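Local coordinates for acyl-coenzyme A oxidase 1 (Yarrowia lipolytica, PDB 5Y9D), which catalyses the FAD-dependent oxidation of 2,3-saturated acyl-CoA to (2E)-enoyl-CoA, passing electrons to O2 to give hydrogen peroxide in peroxisomal fatty acid beta-oxidation, at residues 38-43 with 637-642; 71-76 with 92-97; 218-223 with 232-237; 371-376 with 575-580; 502-507 with 614-619. One frame throughout, in Å; residues are numbered along the deposited sequence.

Contact 1. Residues 38-43 with 637-642; sequences GKTQFT and RDQVIG
Gln639 clamps the loop 38-43 with its side-chain amide. It is the N-cap residue of helix 640-646 and lies within the type I beta turn from Arg637 to Val640. This turn and helix start pack against the loop that follows helix 28-38. Gln639 uses both ends of its amide. Gln639 NE2 donates to Lys39 O at 2.9 Å, from above the carbonyl plane. Gln639 OE1 accepts from Gln41 N at 2.8 Å, in its carbonyl plane and on a lone pair. A bend at chi2 (-70°) turns the amide back to meet these two backbone groups. NE2 also makes a weak bond to Asp638 OD2.

The extended Lys39 chain passes across Asp638, with Lys39 CD 3.6 Å from Asp638 OD1. Its end lies over one face of the Arg637 guanidinium, where Lys39 NZ is 3.4 Å from Arg637 NH1. These like charges probably coexist because acids surround them. Asp353 and Glu36 both form salt bridges with Arg637, and Asp638 OD1 lies 4.3 Å from Lys39 NZ.

Phe42 and Thr40 pack against Gly642. Phe42 CG sits between the backbone N and the carbonyl carbon (chi1 55°), which brings the ring edge to the helix. There Phe42 CZ is 3.7 Å from Gly642 C. The Thr40 methyl CG2 lies over the centre of the Phe42 ring, 3.9 Å above its plane.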
# COMPACT_ATOMS: atom_id res chain seq x y z
N GLY A 38 -15.67 -14.39 -26.12
CA GLY A 38 -15.67 -15.28 -27.29
C GLY A 38 -14.28 -15.67 -27.77
O GLY A 38 -14.13 -16.68 -28.44
N LYS A 39 -13.25 -14.90 -27.42
CA LYS A 39 -11.86 -15.24 -27.81
C LYS A 39 -11.31 -16.45 -27.07
O LYS A 39 -10.35 -17.06 -27.51
CB LYS A 39 -10.90 -14.08 -27.57
CG LYS A 39 -11.23 -12.75 -28.24
CD LYS A 39 -10.32 -11.64 -27.71
CE LYS A 39 -10.48 -10.36 -28.52
NZ LYS A 39 -9.51 -9.29 -28.16
N THR A 40 -11.89 -16.81 -25.93
CA THR A 40 -11.34 -17.89 -25.14
C THR A 40 -11.24 -19.18 -25.97
O THR A 40 -12.20 -19.59 -26.60
CB THR A 40 -12.19 -18.09 -23.87
OG1 THR A 40 -12.14 -16.89 -23.11
CG2 THR A 40 -11.67 -19.24 -22.99
N GLN A 41 -10.06 -19.81 -25.95
CA GLN A 41 -9.73 -20.94 -26.82
C GLN A 41 -9.97 -22.28 -26.15
O GLN A 41 -9.93 -23.31 -26.82
CB GLN A 41 -8.24 -20.88 -27.20
CG GLN A 41 -7.97 -20.88 -28.70
CD GLN A 41 -7.96 -19.48 -29.27
OE1 GLN A 41 -8.84 -18.67 -28.95
NE2 GLN A 41 -6.96 -19.16 -30.10
N PHE A 42 -10.17 -22.26 -24.83
CA PHE A 42 -10.25 -23.46 -23.98
C PHE A 42 -11.55 -23.49 -23.14
O PHE A 42 -12.27 -22.51 -23.04
CB PHE A 42 -9.00 -23.52 -23.07
CG PHE A 42 -8.77 -22.28 -22.23
CD1 PHE A 42 -9.46 -22.08 -21.04
CD2 PHE A 42 -7.90 -21.30 -22.65
CE1 PHE A 42 -9.28 -20.92 -20.30
CE2 PHE A 42 -7.70 -20.16 -21.90
CZ PHE A 42 -8.40 -19.95 -20.74
N THR A 43 -11.87 -24.63 -22.56
CA THR A 43 -12.97 -24.73 -21.61
C THR A 43 -12.54 -24.21 -20.24
O THR A 43 -11.64 -24.78 -19.59
CB THR A 43 -13.40 -26.19 -21.47
OG1 THR A 43 -13.83 -26.68 -22.75
CG2 THR A 43 -14.54 -26.34 -20.42
N ARG A 637 -2.69 -11.69 -23.05
CA ARG A 637 -3.77 -10.73 -23.18
C ARG A 637 -4.93 -11.25 -24.01
O ARG A 637 -6.08 -10.96 -23.68
CB ARG A 637 -3.27 -9.37 -23.70
CG ARG A 637 -4.36 -8.31 -23.94
CD ARG A 637 -4.78 -8.37 -25.41
NE ARG A 637 -5.89 -7.54 -25.84
CZ ARG A 637 -7.19 -7.78 -25.61
NH1 ARG A 637 -8.09 -6.96 -26.14
NH2 ARG A 637 -7.58 -8.82 -24.86
N ASP A 638 -4.66 -12.03 -25.05
CA ASP A 638 -5.75 -12.51 -25.89
C ASP A 638 -6.75 -13.34 -25.09
O ASP A 638 -7.93 -13.37 -25.44
CB ASP A 638 -5.23 -13.30 -27.12
CG ASP A 638 -6.36 -13.65 -28.14
OD1 ASP A 638 -7.04 -12.73 -28.64
OD2 ASP A 638 -6.56 -14.84 -28.45
N GLN A 639 -6.28 -14.01 -24.03
CA GLN A 639 -7.09 -14.94 -23.24
C GLN A 639 -7.41 -14.47 -21.79
O GLN A 639 -7.82 -15.29 -20.97
CB GLN A 639 -6.38 -16.30 -23.13
CG GLN A 639 -6.10 -17.06 -24.44
CD GLN A 639 -7.36 -17.60 -25.10
OE1 GLN A 639 -7.98 -18.58 -24.63
NE2 GLN A 639 -7.74 -16.97 -26.22
N VAL A 640 -7.24 -13.19 -21.47
CA VAL A 640 -7.35 -12.76 -20.08
C VAL A 640 -8.66 -13.12 -19.43
O VAL A 640 -8.67 -13.44 -18.21
CB VAL A 640 -7.20 -11.26 -19.85
CG1 VAL A 640 -5.74 -10.91 -19.67
CG2 VAL A 640 -7.86 -10.41 -20.95
N ILE A 641 -9.73 -13.00 -20.20
CA ILE A 641 -11.06 -13.30 -19.73
C ILE A 641 -11.19 -14.77 -19.37
O ILE A 641 -11.84 -15.10 -18.41
CB ILE A 641 -12.14 -12.85 -20.72
CG1 ILE A 641 -12.07 -11.35 -20.92
CG2 ILE A 641 -13.51 -13.20 -20.21
CD1 ILE A 641 -12.08 -10.58 -19.62
N GLY A 642 -10.59 -15.64 -20.16
CA GLY A 642 -10.60 -17.04 -19.82
C GLY A 642 -9.88 -17.39 -18.53
O GLY A 642 -10.43 -18.09 -17.72

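Contact 2. Residues 71-76 with 92-97; sequences DPVLSV and MERVAA
The 3-10 segment 72-74 lies beside helix 84-98, and the two backbones come nearest at Leu74 and Arg94, whose CA atoms are 5.7 Å apart.

Arg94 is the main side chain of the contact. Its chain is extended from CG to NE and reaches along residues 73-76. Arg94 CG touches Leu74 CD2 at 3.6 Å. Arg94 NE makes a weak hydrogen bond to Val73 O at 3.4 Å, with a bent N-H...O angle of 129°. Ser75 O lies over one face of the guanidinium, 3.1 Å from Arg94 NH2, but the angle is too poor for a hydrogen bond. The stronger partners are acids: Asp79 pairs with NH2 and Asp121 with NH1. They probably fix the rotation of the head group. Val76 CG1 packs against Arg94 NH1.

Ala97 lies one turn further along the helix. Ala97 CB meets Val73 CB at 4.1 Å, and Leu74 CD2 and Asp71 OD2 are also close. Val73 CG1 reaches the helix at Glu93, where it touches CB and the carbonyl oxygen. The start of the loop is shaped by an Asx turn, in which Asp71 OD1 accepts from Val73 N.

Met92, Glu93 and Ala96 of the helix pack on Tyr686, Thr690 and Phe694 of the second subunit. The arrangement is a helix-loop-helix connection in the acyl-CoA oxidase N-terminal region, with the loop folded back on the helix that follows it.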
# COMPACT_ATOMS: atom_id res chain seq x y z
N ASP A 71 -26.23 -17.35 2.18
CA ASP A 71 -26.55 -17.11 3.57
C ASP A 71 -26.69 -15.61 3.82
O ASP A 71 -25.70 -14.88 3.77
CB ASP A 71 -25.45 -17.68 4.47
CG ASP A 71 -25.87 -17.79 5.95
OD1 ASP A 71 -26.80 -17.04 6.35
OD2 ASP A 71 -25.26 -18.62 6.68
N PRO A 72 -27.92 -15.15 4.09
CA PRO A 72 -28.14 -13.72 4.22
C PRO A 72 -27.46 -13.05 5.41
O PRO A 72 -27.23 -11.85 5.34
CB PRO A 72 -29.67 -13.61 4.34
CG PRO A 72 -30.15 -14.95 4.77
CD PRO A 72 -29.18 -15.91 4.16
N VAL A 73 -27.12 -13.79 6.46
CA VAL A 73 -26.33 -13.20 7.54
C VAL A 73 -24.98 -12.77 7.00
O VAL A 73 -24.46 -11.75 7.44
CB VAL A 73 -26.12 -14.13 8.78
CG1 VAL A 73 -25.39 -13.36 9.90
CG2 VAL A 73 -27.44 -14.66 9.33
N LEU A 74 -24.44 -13.51 6.02
CA LEU A 74 -23.07 -13.31 5.50
C LEU A 74 -22.94 -12.32 4.34
O LEU A 74 -21.88 -12.23 3.71
CB LEU A 74 -22.50 -14.64 4.99
CG LEU A 74 -22.39 -15.79 6.00
CD1 LEU A 74 -21.43 -16.86 5.50
CD2 LEU A 74 -21.93 -15.26 7.35
N SER A 75 -23.99 -11.59 4.04
CA SER A 75 -24.02 -10.81 2.79
C SER A 75 -23.14 -9.59 2.98
O SER A 75 -23.19 -8.93 4.01
CB SER A 75 -25.45 -10.38 2.47
OG SER A 75 -25.45 -9.25 1.64
N VAL A 76 -22.34 -9.26 1.98
CA VAL A 76 -21.37 -8.17 2.09
C VAL A 76 -21.74 -6.89 1.31
O VAL A 76 -21.01 -5.91 1.35
CB VAL A 76 -19.95 -8.68 1.76
CG1 VAL A 76 -19.59 -9.77 2.75
CG2 VAL A 76 -19.84 -9.23 0.33
N MET A 92 -19.91 -10.51 14.59
CA MET A 92 -20.36 -11.47 15.60
C MET A 92 -21.50 -12.33 15.11
O MET A 92 -21.47 -13.52 15.30
CB MET A 92 -20.80 -10.80 16.90
CG MET A 92 -19.83 -11.03 18.01
SD MET A 92 -19.53 -12.77 18.36
CE MET A 92 -17.84 -12.97 17.83
N GLU A 93 -22.50 -11.72 14.51
CA GLU A 93 -23.55 -12.49 13.84
C GLU A 93 -22.95 -13.49 12.81
O GLU A 93 -23.36 -14.67 12.75
CB GLU A 93 -24.53 -11.57 13.12
CG GLU A 93 -25.29 -10.65 14.03
CD GLU A 93 -26.02 -9.55 13.29
OE1 GLU A 93 -25.65 -9.29 12.12
OE2 GLU A 93 -26.95 -8.94 13.88
N ARG A 94 -22.01 -13.01 11.98
CA ARG A 94 -21.43 -13.88 10.94
C ARG A 94 -20.66 -15.04 11.55
O ARG A 94 -20.81 -16.17 11.12
CB ARG A 94 -20.60 -13.08 9.94
CG ARG A 94 -21.48 -12.14 9.14
CD ARG A 94 -20.70 -11.17 8.29
NE ARG A 94 -21.53 -10.07 7.82
CZ ARG A 94 -21.11 -9.08 7.05
NH1 ARG A 94 -19.85 -9.04 6.61
NH2 ARG A 94 -21.94 -8.11 6.70
N VAL A 95 -19.89 -14.79 12.57
CA VAL A 95 -19.23 -15.86 13.31
C VAL A 95 -20.25 -16.89 13.81
O VAL A 95 -20.04 -18.08 13.65
CB VAL A 95 -18.41 -15.31 14.52
CG1 VAL A 95 -17.90 -16.46 15.40
CG2 VAL A 95 -17.25 -14.49 14.04
N ALA A 96 -21.36 -16.43 14.37
CA ALA A 96 -22.42 -17.35 14.81
C ALA A 96 -22.94 -18.25 13.70
O ALA A 96 -23.08 -19.44 13.88
CB ALA A 96 -23.56 -16.57 15.43
N ALA A 97 -23.17 -17.68 12.52
CA ALA A 97 -23.75 -18.39 11.38
C ALA A 97 -22.81 -19.42 10.78
O ALA A 97 -23.29 -20.40 10.19
CB ALA A 97 -24.17 -17.41 10.31

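Contact 3. Residues 218-223 with 232-237; sequences VCFAKL and TRNFVV
Phe235 lays its ring edge along the neighbouring strand. Phe235 CD1 is 3.5 Å from Cys219 O, and CE1 is near Ala221 O and Ala221 CB. Both carbonyl oxygens lie in the ring plane. At the far end, Phe235 CZ meets Leu223 CD1 at 4.2 Å. Phe193 meets the same ring edge-to-face.

The strands form an antiparallel beta hairpin of the acyl-CoA dehydrogenase middle domain. Their short axes run 135° apart, so the ladder is strongly twisted. Two hydrogen-bonded pairs hold it. In the first, Cys219 N donates to Phe235 O at 2.7 Å and Phe235 N returns a bond to Cys219 O. In the second, Arg233 N donates to Ala221 O at 2.9 Å and Ala221 N bonds Arg233 O at 3.3 Å.

Cys219, Ala221, Arg233 and Phe235 share one face of the sheet. Phe220, Lys222, Thr232 and Asn234 share the other. Here Thr232 CG2 lies at the edge of the Phe220 ring, 4.0 Å from Phe220 CB. Lys222 is bent at chi2 (-53°) and passes its CE over Thr232 OG1. The polar ends bond elsewhere: Lys222 NZ to Lys178 O, and Thr232 OG1 to Leu177 O.

The Phe220 side chain is about 6 Å from a bound FAD. The result is a hairpin held by backbone bonds, with Phe235 packed among Ala221 and Leu223 on one face and Phe220, on the other, near the FAD.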
# COMPACT_ATOMS: atom_id res chain seq x y z
N VAL A 218 -5.47 -18.66 25.63
CA VAL A 218 -4.20 -19.36 25.78
C VAL A 218 -3.18 -18.29 25.89
O VAL A 218 -3.09 -17.44 25.04
CB VAL A 218 -3.85 -20.21 24.56
CG1 VAL A 218 -2.43 -20.75 24.69
CG2 VAL A 218 -4.80 -21.36 24.45
N CYS A 219 -2.39 -18.32 26.94
CA CYS A 219 -1.53 -17.18 27.23
C CYS A 219 -0.08 -17.64 27.31
O CYS A 219 0.20 -18.65 27.94
CB CYS A 219 -2.00 -16.56 28.54
SG CYS A 219 -0.76 -15.62 29.43
N PHE A 220 0.82 -16.95 26.64
CA PHE A 220 2.22 -17.37 26.63
C PHE A 220 2.99 -16.57 27.69
O PHE A 220 2.84 -15.37 27.77
CB PHE A 220 2.86 -17.20 25.26
CG PHE A 220 2.31 -18.13 24.22
CD1 PHE A 220 1.04 -17.93 23.68
CD2 PHE A 220 3.06 -19.20 23.76
CE1 PHE A 220 0.52 -18.78 22.71
CE2 PHE A 220 2.56 -20.06 22.80
CZ PHE A 220 1.29 -19.85 22.26
N ALA A 221 3.81 -17.24 28.49
CA ALA A 221 4.49 -16.61 29.61
C ALA A 221 5.75 -17.38 30.01
O ALA A 221 5.90 -18.57 29.71
CB ALA A 221 3.55 -16.53 30.80
N LYS A 222 6.62 -16.70 30.74
CA LYS A 222 7.82 -17.34 31.27
C LYS A 222 7.45 -18.17 32.46
O LYS A 222 6.89 -17.67 33.45
CB LYS A 222 8.88 -16.30 31.63
CG LYS A 222 9.46 -15.62 30.41
CD LYS A 222 9.96 -16.67 29.42
CE LYS A 222 10.77 -16.07 28.30
NZ LYS A 222 11.84 -15.20 28.85
N LEU A 223 7.74 -19.46 32.34
CA LEU A 223 7.48 -20.44 33.38
C LEU A 223 8.52 -20.28 34.47
O LEU A 223 9.72 -20.55 34.23
CB LEU A 223 7.60 -21.81 32.75
CG LEU A 223 7.61 -23.00 33.68
CD1 LEU A 223 6.28 -23.03 34.38
CD2 LEU A 223 7.84 -24.25 32.83
N THR A 232 9.50 -19.82 27.64
CA THR A 232 8.13 -19.52 27.26
C THR A 232 7.27 -20.76 27.07
O THR A 232 7.58 -21.63 26.29
CB THR A 232 8.12 -18.72 25.96
OG1 THR A 232 8.87 -17.52 26.15
CG2 THR A 232 6.72 -18.36 25.57
N ARG A 233 6.16 -20.77 27.78
CA ARG A 233 5.29 -21.92 27.92
C ARG A 233 3.83 -21.51 27.70
O ARG A 233 3.53 -20.35 27.57
CB ARG A 233 5.50 -22.54 29.29
CG ARG A 233 6.31 -23.82 29.32
CD ARG A 233 7.22 -24.02 28.12
NE ARG A 233 8.49 -24.59 28.53
CZ ARG A 233 9.61 -24.50 27.82
NH1 ARG A 233 9.63 -23.88 26.66
NH2 ARG A 233 10.72 -25.04 28.28
N ASN A 234 2.94 -22.49 27.60
CA ASN A 234 1.55 -22.30 27.24
C ASN A 234 0.56 -22.52 28.37
O ASN A 234 0.54 -23.59 28.93
CB ASN A 234 1.22 -23.35 26.20
CG ASN A 234 1.20 -22.80 24.82
OD1 ASN A 234 1.18 -21.60 24.64
ND2 ASN A 234 1.21 -23.66 23.83
N PHE A 235 -0.32 -21.57 28.68
CA PHE A 235 -1.31 -21.84 29.74
C PHE A 235 -2.70 -21.40 29.31
O PHE A 235 -2.84 -20.40 28.64
CB PHE A 235 -0.93 -21.12 31.04
CG PHE A 235 0.53 -21.19 31.37
CD1 PHE A 235 1.46 -20.44 30.67
CD2 PHE A 235 0.99 -22.03 32.38
CE1 PHE A 235 2.83 -20.54 30.96
CE2 PHE A 235 2.34 -22.13 32.70
CZ PHE A 235 3.27 -21.38 31.99
N VAL A 236 -3.72 -22.16 29.68
CA VAL A 236 -5.08 -21.72 29.54
C VAL A 236 -5.48 -20.89 30.76
O VAL A 236 -5.41 -21.38 31.90
CB VAL A 236 -6.08 -22.87 29.44
CG1 VAL A 236 -7.50 -22.31 29.31
CG2 VAL A 236 -5.74 -23.76 28.25
N VAL A 237 -5.93 -19.66 30.51
CA VAL A 237 -6.36 -18.77 31.57
C VAL A 237 -7.79 -18.32 31.25
O VAL A 237 -8.03 -17.74 30.20
CB VAL A 237 -5.41 -17.54 31.69
CG1 VAL A 237 -5.72 -16.72 32.95
CG2 VAL A 237 -3.94 -17.96 31.67

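Contact 4. Residues 371-376 with 575-580; sequences MKMGAD and SSFYAR
Asp376 and Arg580 form a salt bridge between helices 355-391 and 558-581, which cross at 89°, their short axes 8.4 Å apart. Arg580 grips Asp376 end-on, and both nitrogens go to the same oxygen. Arg580 NH1 is 3.0 Å from Asp376 OD2, on the anti lone pair of that oxygen. Arg580 NH2 is 3.1 Å from Asp376 OD2 and meets it nearly along the C-O direction. Neither bond is straight, with N-H...O angles of 141° and 136°. Arg580 NH2 has a second acceptor, Phe50 O.

Bends at chi2 and chi3 fold the Arg580 chain over Met373. Met373 SD sits over the centre of one guanidinium face, 3.6 Å above its plane, and also touches Arg580 CG. Met373 is bent at chi2 and chi3 too. Met373 CG packs on Phe577 CD1 at 3.7 Å, and its sulfur makes an oblique Met-aromatic contact, 5.0 Å from the ring centroid.

Ser576 OG bonds His572 O of its own helix and Glu377 OE1 of helix 355-391, a second polar tie. Lys372 NZ bonds Leu51 O. With a leucine in place of Arg580 both donors are lost, and Asp376 OD2 would probably be left without its charged mate and Phe50 O without this donor.

The contact joins the C-alpha1 domain to the C-terminal region through a crossing centred on Met373, flanked by the Asp376-Arg580 salt bridge and the Ser576-Glu377 hydrogen bond.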
# COMPACT_ATOMS: atom_id res chain seq x y z
N MET A 371 1.19 -18.45 -7.14
CA MET A 371 0.92 -18.54 -5.72
C MET A 371 0.15 -19.79 -5.33
O MET A 371 0.48 -20.41 -4.33
CB MET A 371 0.23 -17.30 -5.23
CG MET A 371 1.17 -16.12 -5.11
SD MET A 371 0.09 -14.76 -4.74
CE MET A 371 1.26 -13.44 -4.49
N LYS A 372 -0.83 -20.20 -6.14
CA LYS A 372 -1.63 -21.41 -5.86
C LYS A 372 -0.81 -22.68 -5.85
O LYS A 372 -1.06 -23.56 -5.02
CB LYS A 372 -2.79 -21.57 -6.86
CG LYS A 372 -3.75 -22.71 -6.55
CD LYS A 372 -4.41 -22.54 -5.18
CE LYS A 372 -5.16 -23.79 -4.77
NZ LYS A 372 -6.45 -23.92 -5.48
N MET A 373 0.13 -22.80 -6.79
CA MET A 373 1.10 -23.90 -6.77
C MET A 373 1.84 -23.96 -5.40
O MET A 373 1.85 -24.99 -4.73
CB MET A 373 2.11 -23.78 -7.93
CG MET A 373 1.50 -23.35 -9.28
SD MET A 373 0.18 -24.44 -9.84
CE MET A 373 -1.05 -23.24 -10.32
N GLY A 374 2.41 -22.84 -4.97
CA GLY A 374 2.95 -22.72 -3.62
C GLY A 374 1.99 -23.10 -2.50
O GLY A 374 2.26 -24.00 -1.70
N ALA A 375 0.86 -22.41 -2.42
CA ALA A 375 -0.16 -22.73 -1.40
C ALA A 375 -0.46 -24.24 -1.30
O ALA A 375 -0.53 -24.79 -0.21
CB ALA A 375 -1.43 -21.95 -1.70
N ASP A 376 -0.61 -24.94 -2.43
CA ASP A 376 -0.93 -26.38 -2.39
C ASP A 376 0.20 -27.25 -1.83
O ASP A 376 -0.07 -28.09 -1.00
CB ASP A 376 -1.37 -26.91 -3.76
CG ASP A 376 -2.69 -26.30 -4.23
OD1 ASP A 376 -3.51 -25.92 -3.37
OD2 ASP A 376 -2.90 -26.19 -5.46
N SER A 575 9.56 -22.90 -10.07
CA SER A 575 9.71 -24.36 -10.22
C SER A 575 8.44 -25.11 -9.95
O SER A 575 8.16 -26.07 -10.65
CB SER A 575 10.79 -24.92 -9.30
OG SER A 575 12.05 -24.81 -9.89
N SER A 576 7.69 -24.71 -8.93
CA SER A 576 6.45 -25.40 -8.60
C SER A 576 5.38 -25.23 -9.68
O SER A 576 4.61 -26.14 -9.93
CB SER A 576 5.90 -24.95 -7.25
OG SER A 576 6.89 -25.09 -6.25
N PHE A 577 5.35 -24.07 -10.31
CA PHE A 577 4.40 -23.81 -11.39
C PHE A 577 4.68 -24.73 -12.57
O PHE A 577 3.75 -25.34 -13.09
CB PHE A 577 4.48 -22.36 -11.84
CG PHE A 577 3.26 -21.86 -12.57
CD1 PHE A 577 2.19 -22.70 -12.89
CD2 PHE A 577 3.20 -20.54 -12.97
CE1 PHE A 577 1.09 -22.21 -13.55
CE2 PHE A 577 2.11 -20.06 -13.65
CZ PHE A 577 1.04 -20.89 -13.93
N TYR A 578 5.94 -24.84 -12.97
CA TYR A 578 6.31 -25.76 -14.08
C TYR A 578 6.03 -27.23 -13.77
O TYR A 578 5.65 -27.98 -14.64
CB TYR A 578 7.79 -25.61 -14.42
CG TYR A 578 8.07 -24.39 -15.24
CD1 TYR A 578 7.43 -24.19 -16.44
CD2 TYR A 578 9.01 -23.45 -14.82
CE1 TYR A 578 7.69 -23.07 -17.19
CE2 TYR A 578 9.28 -22.34 -15.60
CZ TYR A 578 8.61 -22.16 -16.79
OH TYR A 578 8.84 -21.07 -17.57
N ALA A 579 6.26 -27.63 -12.52
CA ALA A 579 6.03 -28.99 -12.11
C ALA A 579 4.56 -29.36 -12.24
O ALA A 579 4.25 -30.51 -12.53
CB ALA A 579 6.50 -29.19 -10.67
N ARG A 580 3.66 -28.40 -12.01
CA ARG A 580 2.21 -28.63 -12.21
C ARG A 580 1.76 -28.55 -13.69
O ARG A 580 0.84 -29.24 -14.10
CB ARG A 580 1.37 -27.63 -11.38
CG ARG A 580 1.40 -27.81 -9.87
CD ARG A 580 0.38 -28.79 -9.34
NE ARG A 580 -0.99 -28.24 -9.31
CZ ARG A 580 -1.51 -27.44 -8.38
NH1 ARG A 580 -0.76 -27.01 -7.37
NH2 ARG A 580 -2.78 -27.07 -8.45

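Contact 5. Residues 502-507 with 614-619; sequences SKISQN and ENILTP
The flat groups of this contact are the side-chain amides of Gln506 and Asn615. The Gln506 amide ends against the Thr618 methyl CG2. The Asn615 amide is turned to the Gln506 backbone carbonyl.

The aliphatic part of Gln506 meets the Ile616 carbonyl. Gln506 CG lies 3.3 Å from Ile616 O, and a bend at chi2 (-72°) then carries the amide across toward Thr618. Ile504 reaches the same carbonyl, with Ile504 CD1 3.6 Å from Ile616 O. Ile504 CD1 also meets Ile616 CG2 at 4.3 Å, an apolar contact between the two isoleucines. Replacing Gln506 by an alanine removes CG and the amide, and would probably open a gap beside Ile616 O and leave the Thr618 methyl without this neighbour.

Both segments are loops. Asn615, with positive phi, is the C-prime residue of a Schellman motif that ends helix 608-613. Thr618 is the N-cap of helix 619-637; its side chain caps a backbone N of that helix, while its own backbone N bonds Asp621 OD2. Segment 502-507 therefore lies along a short link between two helices. Ser502 and Ile504 also lean on helix 519-544.

Taken together, these groups make a modest van der Waals contact near the surface, in which carbons of Ile504 and Gln506 lie against the Ile616 carbonyl oxygen.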
# COMPACT_ATOMS: atom_id res chain seq x y z
N SER A 502 26.14 -25.38 -11.51
CA SER A 502 25.20 -24.90 -12.51
C SER A 502 25.49 -25.57 -13.85
O SER A 502 26.64 -25.86 -14.22
CB SER A 502 25.14 -23.37 -12.62
OG SER A 502 26.11 -22.80 -13.47
N LYS A 503 24.42 -25.87 -14.56
CA LYS A 503 24.53 -26.46 -15.86
C LYS A 503 24.75 -25.37 -16.91
O LYS A 503 24.93 -25.69 -18.08
CB LYS A 503 23.29 -27.30 -16.17
CG LYS A 503 23.12 -28.47 -15.22
CD LYS A 503 22.05 -29.42 -15.71
CE LYS A 503 22.14 -30.78 -15.01
NZ LYS A 503 21.38 -31.83 -15.75
N ILE A 504 24.78 -24.09 -16.50
CA ILE A 504 24.99 -23.00 -17.45
C ILE A 504 26.31 -22.25 -17.25
O ILE A 504 26.74 -22.03 -16.13
CB ILE A 504 23.77 -22.01 -17.52
CG1 ILE A 504 23.96 -20.74 -16.67
CG2 ILE A 504 22.46 -22.70 -17.16
CD1 ILE A 504 24.39 -19.51 -17.46
N SER A 505 26.98 -21.91 -18.35
CA SER A 505 28.14 -20.99 -18.32
C SER A 505 28.09 -20.10 -19.55
O SER A 505 27.87 -20.57 -20.66
CB SER A 505 29.47 -21.75 -18.27
OG SER A 505 29.61 -22.67 -19.34
N GLN A 506 28.30 -18.80 -19.32
CA GLN A 506 28.23 -17.76 -20.35
C GLN A 506 29.62 -17.15 -20.60
O GLN A 506 30.20 -16.54 -19.70
CB GLN A 506 27.28 -16.64 -19.87
CG GLN A 506 25.89 -16.63 -20.51
CD GLN A 506 25.92 -16.17 -21.96
OE1 GLN A 506 25.14 -16.65 -22.78
NE2 GLN A 506 26.83 -15.27 -22.28
N ASN A 507 30.14 -17.29 -21.81
CA ASN A 507 31.41 -16.62 -22.13
C ASN A 507 31.22 -15.18 -22.63
O ASN A 507 32.13 -14.59 -23.22
CB ASN A 507 32.22 -17.45 -23.14
CG ASN A 507 33.74 -17.33 -22.91
OD1 ASN A 507 34.26 -16.25 -22.58
ND2 ASN A 507 34.45 -18.44 -23.09
N GLU A 614 26.03 -12.11 -11.39
CA GLU A 614 26.45 -13.50 -11.31
C GLU A 614 26.92 -14.11 -12.63
O GLU A 614 27.14 -15.33 -12.68
CB GLU A 614 25.27 -14.33 -10.75
CG GLU A 614 24.94 -14.02 -9.30
CD GLU A 614 26.14 -14.27 -8.40
OE1 GLU A 614 26.65 -15.41 -8.42
OE2 GLU A 614 26.58 -13.32 -7.73
N ASN A 615 27.05 -13.30 -13.68
CA ASN A 615 27.44 -13.80 -15.00
C ASN A 615 26.55 -14.98 -15.46
O ASN A 615 27.04 -16.07 -15.78
CB ASN A 615 28.93 -14.21 -14.99
CG ASN A 615 29.47 -14.51 -16.37
OD1 ASN A 615 29.86 -15.64 -16.70
ND2 ASN A 615 29.47 -13.48 -17.21
N ILE A 616 25.24 -14.75 -15.45
CA ILE A 616 24.26 -15.73 -15.94
C ILE A 616 23.72 -15.28 -17.30
O ILE A 616 23.53 -16.09 -18.22
CB ILE A 616 23.10 -15.88 -14.92
CG1 ILE A 616 23.59 -16.63 -13.66
CG2 ILE A 616 21.89 -16.59 -15.54
CD1 ILE A 616 22.90 -16.23 -12.37
N LEU A 617 23.46 -13.98 -17.39
CA LEU A 617 23.02 -13.32 -18.60
C LEU A 617 24.04 -12.26 -18.96
O LEU A 617 24.78 -11.80 -18.10
CB LEU A 617 21.70 -12.61 -18.33
CG LEU A 617 20.54 -13.51 -17.89
CD1 LEU A 617 19.35 -12.64 -17.50
CD2 LEU A 617 20.17 -14.51 -18.99
N THR A 618 24.06 -11.86 -20.22
CA THR A 618 24.85 -10.71 -20.65
C THR A 618 23.94 -9.49 -20.74
O THR A 618 22.73 -9.65 -20.88
CB THR A 618 25.48 -10.94 -22.04
OG1 THR A 618 24.46 -10.87 -23.04
CG2 THR A 618 26.12 -12.29 -22.10
N PRO A 619 24.52 -8.28 -20.70
CA PRO A 619 23.76 -7.07 -21.03
C PRO A 619 22.86 -7.20 -22.27
O PRO A 619 21.68 -6.89 -22.20
CB PRO A 619 24.86 -6.04 -21.25
CG PRO A 619 25.91 -6.43 -20.26
CD PRO A 619 25.85 -7.94 -20.15

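How the contacts relate
From the N terminus, residues 38-43 open contact 1, which closes only at 637-642 and encloses all the others. It joins the loop after helix 28-38 to the start of helix 640-646. Contact 2 closes a short loop within the N-terminal helices. Contact 3 follows in series and closes the hairpin of the middle domain. Contacts 4 and 5 cross: 371-376, 502-507, 575-580 and 614-619 alternate along the chain. Contact 4 ties the C-alpha1 domain to the C-terminal helices, and contact 5 holds the linker before those helices against them. Contact 4 comes within about 12 Å (nearest atoms) of both contact 1 and contact 5. Contacts 1 and 3 lie on opposite sides of the chain's centre.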